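Local coordinates for peptide ABC transporter, peptide-binding protein (Thermus thermophilus, PDB 2D5W) that binds oligopeptides, here crystallised with a pentapeptide, and probably serves as the substrate-capturing component of a peptide ABC transporter, at residues A[86-98]-A[226-238]. Residues are numbered along the deposited sequence; the frame is centred on the assembly and turned at random.
Sequences TIRPDAKWSDGRP and MERNPNFPIKPEG
Two water molecules span the gap between Asp-90 and the 231–233 backbone, in a contact that has no clear direct hydrogen bond across it. One donates to Asp-90 O and Asn-231 O, at 2.7 Å from each, and so joins two carbonyls that cannot bond to each other. The other donates to Pro-233 O and, at a longer distance, to Asp-90 OD2. The Pro-233 ring packs against the carboxylate, CB 3.3 Å from Asp-90 OD1; a proline suits this place, offering a compact apolar surface through CB and CG. Arg-88 grips Asp-90 side-on and in plane, NE to OD1 at 2.8 Å and NH1 to OD2 at 2.9 Å, both nearly straight and both on syn lone pairs. The bend at chi3 (56°) helps turn the guanidinium to meet the acid, while Ile-234 CD1 rests on one of its faces, 3.5 Å from Arg-88 CZ and closer still, a tight 3.0 Å, to Arg-88 NH2. An alanine in place of Arg-88 would probably leave the carboxylate of Asp-90 without its charge partner and less firmly held in rotation, and Ile-234 CD1 without its flat support. Farther along, Asn-231 places ND2 3.1 Å from Ser-94 O, beside the turn from Trp-93 to Gly-96. Asn-229 suits the start of the turn from Asn-229 to Phe-232 because OD1 accepts from Asn-231 N, an Asx turn, while ND2 bonds Gly-211 O. Ser-94 OG bonds Tyr-209 N. The contact thus links the loop after strand 78–86 of the four-stranded antiparallel sheet to the chain leaving strand 223–228 of the mixed five-stranded sheet, with Ser-94 also touching Lys-214 of strand 213–219.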
loop_
_atom_site.group_PDB
_atom_site.type_symbol
_atom_site.label_atom_id
_atom_site.label_comp_id
_atom_site.label_asym_id
_atom_site.label_seq_id
_atom_site.Cartn_x
_atom_site.Cartn_y
_atom_site.Cartn_z
ATOM N N THR A 86 16.604 -10.627 18.520
ATOM C CA THR A 86 18.002 -11.014 18.392
ATOM C C THR A 86 18.266 -11.269 16.912
ATOM O O THR A 86 17.618 -12.113 16.294
ATOM C CB THR A 86 18.319 -12.305 19.182
ATOM O OG1 THR A 86 18.018 -12.110 20.569
ATOM C CG2 THR A 86 19.790 -12.668 19.040
ATOM N N ILE A 87 19.206 -10.525 16.343
ATOM C CA ILE A 87 19.555 -10.686 14.935
ATOM C C ILE A 87 20.408 -11.945 14.787
ATOM O O ILE A 87 21.332 -12.161 15.568
ATOM C CB ILE A 87 20.366 -9.471 14.422
ATOM C CG1 ILE A 87 19.564 -8.180 14.623
ATOM C CG2 ILE A 87 20.723 -9.666 12.950
ATOM C CD1 ILE A 87 20.329 -6.917 14.266
ATOM N N ARG A 88 20.094 -12.785 13.801
ATOM C CA ARG A 88 20.869 -14.004 13.574
ATOM C C ARG A 88 22.336 -13.659 13.355
ATOM O O ARG A 88 22.660 -12.637 12.755
ATOM C CB ARG A 88 20.360 -14.752 12.339
ATOM C CG ARG A 88 19.024 -15.444 12.508
ATOM C CD ARG A 88 18.603 -16.134 11.216
ATOM N NE ARG A 88 19.619 -17.073 10.743
ATOM C CZ ARG A 88 19.373 -18.336 10.409
ATOM N NH1 ARG A 88 20.360 -19.116 9.990
ATOM N NH2 ARG A 88 18.143 -18.823 10.504
ATOM N N PRO A 89 23.248 -14.522 13.826
ATOM C CA PRO A 89 24.682 -14.275 13.662
ATOM C C PRO A 89 25.130 -14.264 12.205
ATOM O O PRO A 89 26.161 -13.683 11.869
ATOM C CB PRO A 89 25.317 -15.416 14.452
ATOM C CG PRO A 89 24.318 -16.524 14.307
ATOM C CD PRO A 89 23.007 -15.799 14.519
ATOM N N ASP A 90 24.348 -14.910 11.344
ATOM C CA ASP A 90 24.673 -14.991 9.925
ATOM C C ASP A 90 23.874 -14.050 9.020
ATOM O O ASP A 90 23.887 -14.201 7.799
ATOM C CB ASP A 90 24.529 -16.437 9.432
ATOM C CG ASP A 90 23.220 -17.072 9.853
ATOM O OD1 ASP A 90 22.303 -16.341 10.284
ATOM O OD2 ASP A 90 23.102 -18.312 9.742
ATOM N N ALA A 91 23.179 -13.080 9.608
ATOM C CA ALA A 91 22.419 -12.119 8.810
ATOM C C ALA A 91 23.454 -11.193 8.180
ATOM O O ALA A 91 24.214 -10.534 8.890
ATOM C CB ALA A 91 21.472 -11.327 9.696
ATOM N N LYS A 92 23.484 -11.140 6.852
ATOM C CA LYS A 92 24.467 -10.317 6.158
ATOM C C LYS A 92 23.957 -9.577 4.933
ATOM O O LYS A 92 23.056 -10.042 4.232
ATOM C CB LYS A 92 25.658 -11.179 5.716
ATOM C CG LYS A 92 26.421 -11.846 6.845
ATOM C CD LYS A 92 27.649 -12.582 6.324
ATOM C CE LYS A 92 28.321 -13.370 7.436
ATOM N NZ LYS A 92 28.606 -12.521 8.623
ATOM N N TRP A 93 24.558 -8.420 4.678
ATOM C CA TRP A 93 24.229 -7.630 3.504
ATOM C C TRP A 93 24.884 -8.325 2.308
ATOM O O TRP A 93 25.814 -9.130 2.473
ATOM C CB TRP A 93 24.773 -6.207 3.643
ATOM C CG TRP A 93 24.136 -5.410 4.749
ATOM C CD1 TRP A 93 24.686 -5.099 5.963
ATOM C CD2 TRP A 93 22.829 -4.822 4.739
ATOM N NE1 TRP A 93 23.801 -4.353 6.707
ATOM C CE2 TRP A 93 22.652 -4.170 5.981
ATOM C CE3 TRP A 93 21.787 -4.784 3.800
ATOM C CZ2 TRP A 93 21.475 -3.488 6.310
ATOM C CZ3 TRP A 93 20.614 -4.105 4.129
ATOM C CH2 TRP A 93 20.471 -3.466 5.373
ATOM N N SER A 94 24.413 -8.004 1.107
ATOM C CA SER A 94 24.932 -8.621 -0.109
ATOM C C SER A 94 26.404 -8.326 -0.395
ATOM O O SER A 94 27.014 -9.003 -1.224
ATOM C CB SER A 94 24.075 -8.218 -1.312
ATOM O OG SER A 94 24.015 -6.813 -1.451
ATOM N N ASP A 95 26.976 -7.329 0.277
ATOM C CA ASP A 95 28.388 -7.012 0.080
ATOM C C ASP A 95 29.257 -7.743 1.100
ATOM O O ASP A 95 30.472 -7.540 1.154
ATOM C CB ASP A 95 28.636 -5.497 0.162
ATOM C CG ASP A 95 28.264 -4.904 1.511
ATOM O OD1 ASP A 95 27.785 -5.647 2.395
ATOM O OD2 ASP A 95 28.452 -3.676 1.679
ATOM N N GLY A 96 28.629 -8.594 1.908
ATOM C CA GLY A 96 29.365 -9.355 2.901
ATOM C C GLY A 96 29.410 -8.767 4.300
ATOM O O GLY A 96 29.818 -9.453 5.240
ATOM N N ARG A 97 29.011 -7.508 4.450
ATOM C CA ARG A 97 29.023 -6.866 5.762
ATOM C C ARG A 97 27.901 -7.414 6.641
ATOM O O ARG A 97 26.831 -7.777 6.152
ATOM C CB ARG A 97 28.878 -5.347 5.611
ATOM C CG ARG A 97 29.975 -4.707 4.766
ATOM C CD ARG A 97 31.347 -4.882 5.404
ATOM N NE ARG A 97 31.522 -4.023 6.573
ATOM C CZ ARG A 97 31.627 -2.698 6.515
ATOM N NH1 ARG A 97 31.783 -1.991 7.626
ATOM N NH2 ARG A 97 31.584 -2.078 5.343
ATOM N N PRO A 98 28.130 -7.475 7.960
ATOM C CA PRO A 98 27.101 -7.994 8.862
ATOM C C PRO A 98 25.926 -7.046 9.064
ATOM O O PRO A 98 26.075 -5.829 8.985
ATOM C CB PRO A 98 27.871 -8.215 10.161
ATOM C CG PRO A 98 28.846 -7.078 10.143
ATOM C CD PRO A 98 29.346 -7.106 8.710
ATOM N N MET A 226 17.104 -9.416 -10.832
ATOM C CA MET A 226 17.754 -9.720 -9.565
ATOM C C MET A 226 18.421 -11.089 -9.652
ATOM O O MET A 226 18.023 -11.939 -10.450
ATOM C CB MET A 226 16.708 -9.714 -8.443
ATOM C CG MET A 226 15.906 -8.411 -8.372
ATOM S SD MET A 226 14.572 -8.391 -7.157
ATOM C CE MET A 226 13.262 -9.180 -8.088
ATOM N N GLU A 227 19.449 -11.295 -8.837
ATOM C CA GLU A 227 20.153 -12.568 -8.815
ATOM C C GLU A 227 20.294 -13.022 -7.367
ATOM O O GLU A 227 20.216 -12.211 -6.443
ATOM C CB GLU A 227 21.529 -12.435 -9.475
ATOM C CG GLU A 227 22.461 -11.464 -8.784
ATOM C CD GLU A 227 23.846 -11.459 -9.398
ATOM O OE1 GLU A 227 24.457 -12.544 -9.493
ATOM O OE2 GLU A 227 24.326 -10.374 -9.779
ATOM N N ARG A 228 20.508 -14.317 -7.171
ATOM C CA ARG A 228 20.627 -14.864 -5.827
ATOM C C ARG A 228 21.671 -14.147 -4.975
ATOM O O ARG A 228 22.766 -13.840 -5.439
ATOM C CB ARG A 228 20.980 -16.352 -5.894
ATOM C CG ARG A 228 20.656 -17.124 -4.625
ATOM C CD ARG A 228 19.229 -17.626 -4.673
ATOM N NE ARG A 228 18.790 -18.215 -3.414
ATOM C CZ ARG A 228 17.647 -18.877 -3.267
ATOM N NH1 ARG A 228 17.312 -19.376 -2.086
ATOM N NH2 ARG A 228 16.846 -19.052 -4.309
ATOM N N ASN A 229 21.311 -13.879 -3.724
ATOM C CA ASN A 229 22.216 -13.242 -2.771
ATOM C C ASN A 229 22.742 -14.375 -1.891
ATOM O O ASN A 229 22.045 -14.849 -0.996
ATOM C CB ASN A 229 21.459 -12.212 -1.926
ATOM C CG ASN A 229 22.308 -11.631 -0.806
ATOM O OD1 ASN A 229 23.524 -11.809 -0.775
ATOM N ND2 ASN A 229 21.664 -10.924 0.114
ATOM N N PRO A 230 23.982 -14.831 -2.140
ATOM C CA PRO A 230 24.568 -15.922 -1.355
ATOM C C PRO A 230 24.751 -15.631 0.130
ATOM O O PRO A 230 24.933 -16.550 0.930
ATOM C CB PRO A 230 25.893 -16.179 -2.066
ATOM C CG PRO A 230 26.276 -14.820 -2.541
ATOM C CD PRO A 230 24.968 -14.287 -3.092
ATOM N N ASN A 231 24.692 -14.358 0.497
ATOM C CA ASN A 231 24.861 -13.966 1.891
ATOM C C ASN A 231 23.594 -14.114 2.735
ATOM O O ASN A 231 23.652 -14.019 3.960
ATOM C CB ASN A 231 25.393 -12.533 1.966
ATOM C CG ASN A 231 26.820 -12.418 1.456
ATOM O OD1 ASN A 231 27.723 -13.085 1.959
ATOM N ND2 ASN A 231 27.028 -11.575 0.453
ATOM N N PHE A 232 22.453 -14.345 2.088
ATOM C CA PHE A 232 21.190 -14.532 2.805
ATOM C C PHE A 232 21.334 -15.876 3.532
ATOM O O PHE A 232 21.598 -16.899 2.906
ATOM C CB PHE A 232 20.027 -14.567 1.811
ATOM C CG PHE A 232 18.682 -14.683 2.461
ATOM C CD1 PHE A 232 18.159 -13.636 3.213
ATOM C CD2 PHE A 232 17.944 -15.852 2.337
ATOM C CE1 PHE A 232 16.919 -13.758 3.831
ATOM C CE2 PHE A 232 16.705 -15.981 2.951
ATOM C CZ PHE A 232 16.193 -14.933 3.700
ATOM N N PRO A 233 21.141 -15.893 4.861
ATOM C CA PRO A 233 21.273 -17.102 5.683
ATOM C C PRO A 233 20.222 -18.207 5.683
ATOM O O PRO A 233 20.532 -19.339 6.061
ATOM C CB PRO A 233 21.470 -16.531 7.077
ATOM C CG PRO A 233 20.533 -15.382 7.066
ATOM C CD PRO A 233 20.800 -14.734 5.707
ATOM N N ILE A 234 18.988 -17.904 5.296
ATOM C CA ILE A 234 17.961 -18.938 5.305
ATOM C C ILE A 234 18.057 -19.782 4.043
ATOM O O ILE A 234 17.800 -19.304 2.937
ATOM C CB ILE A 234 16.547 -18.332 5.406
ATOM C CG1 ILE A 234 16.499 -17.301 6.540
ATOM C CG2 ILE A 234 15.526 -19.438 5.649
ATOM C CD1 ILE A 234 16.922 -17.835 7.894
ATOM N N LYS A 235 18.446 -21.040 4.216
ATOM C CA LYS A 235 18.585 -21.951 3.092
ATOM C C LYS A 235 17.350 -22.839 2.989
ATOM O O LYS A 235 16.911 -23.426 3.977
ATOM C CB LYS A 235 19.838 -22.814 3.263
ATOM C CG LYS A 235 21.098 -22.026 3.602
ATOM C CD LYS A 235 21.445 -20.996 2.534
ATOM C CE LYS A 235 22.705 -20.225 2.909
ATOM N NZ LYS A 235 23.081 -19.211 1.883
ATOM N N PRO A 236 16.763 -22.934 1.787
ATOM C CA PRO A 236 15.572 -23.758 1.565
ATOM C C PRO A 236 15.923 -25.240 1.635
ATOM O O PRO A 236 17.081 -25.617 1.455
ATOM C CB PRO A 236 15.121 -23.327 0.174
ATOM C CG PRO A 236 16.416 -23.051 -0.511
ATOM C CD PRO A 236 17.191 -22.281 0.537
ATOM N N GLU A 237 14.923 -26.073 1.895
ATOM C CA GLU A 237 15.146 -27.510 1.995
ATOM C C GLU A 237 15.764 -28.092 0.729
ATOM O O GLU A 237 15.245 -27.905 -0.374
ATOM C CB GLU A 237 13.830 -28.222 2.312
ATOM C CG GLU A 237 13.939 -29.738 2.321
ATOM C CD GLU A 237 12.745 -30.407 2.968
ATOM O OE1 GLU A 237 12.502 -31.595 2.677
ATOM O OE2 GLU A 237 12.057 -29.751 3.778
ATOM N N GLY A 238 16.880 -28.795 0.897
ATOM C CA GLY A 238 17.560 -29.395 -0.234
ATOM C C GLY A 238 18.707 -28.549 -0.747
ATOM O O GLY A 238 19.507 -29.004 -1.562
HETATM O O HOH W 1 25.205 -15.413 5.726
HETATM O O HOH W 2 23.062 -19.879 6.951
#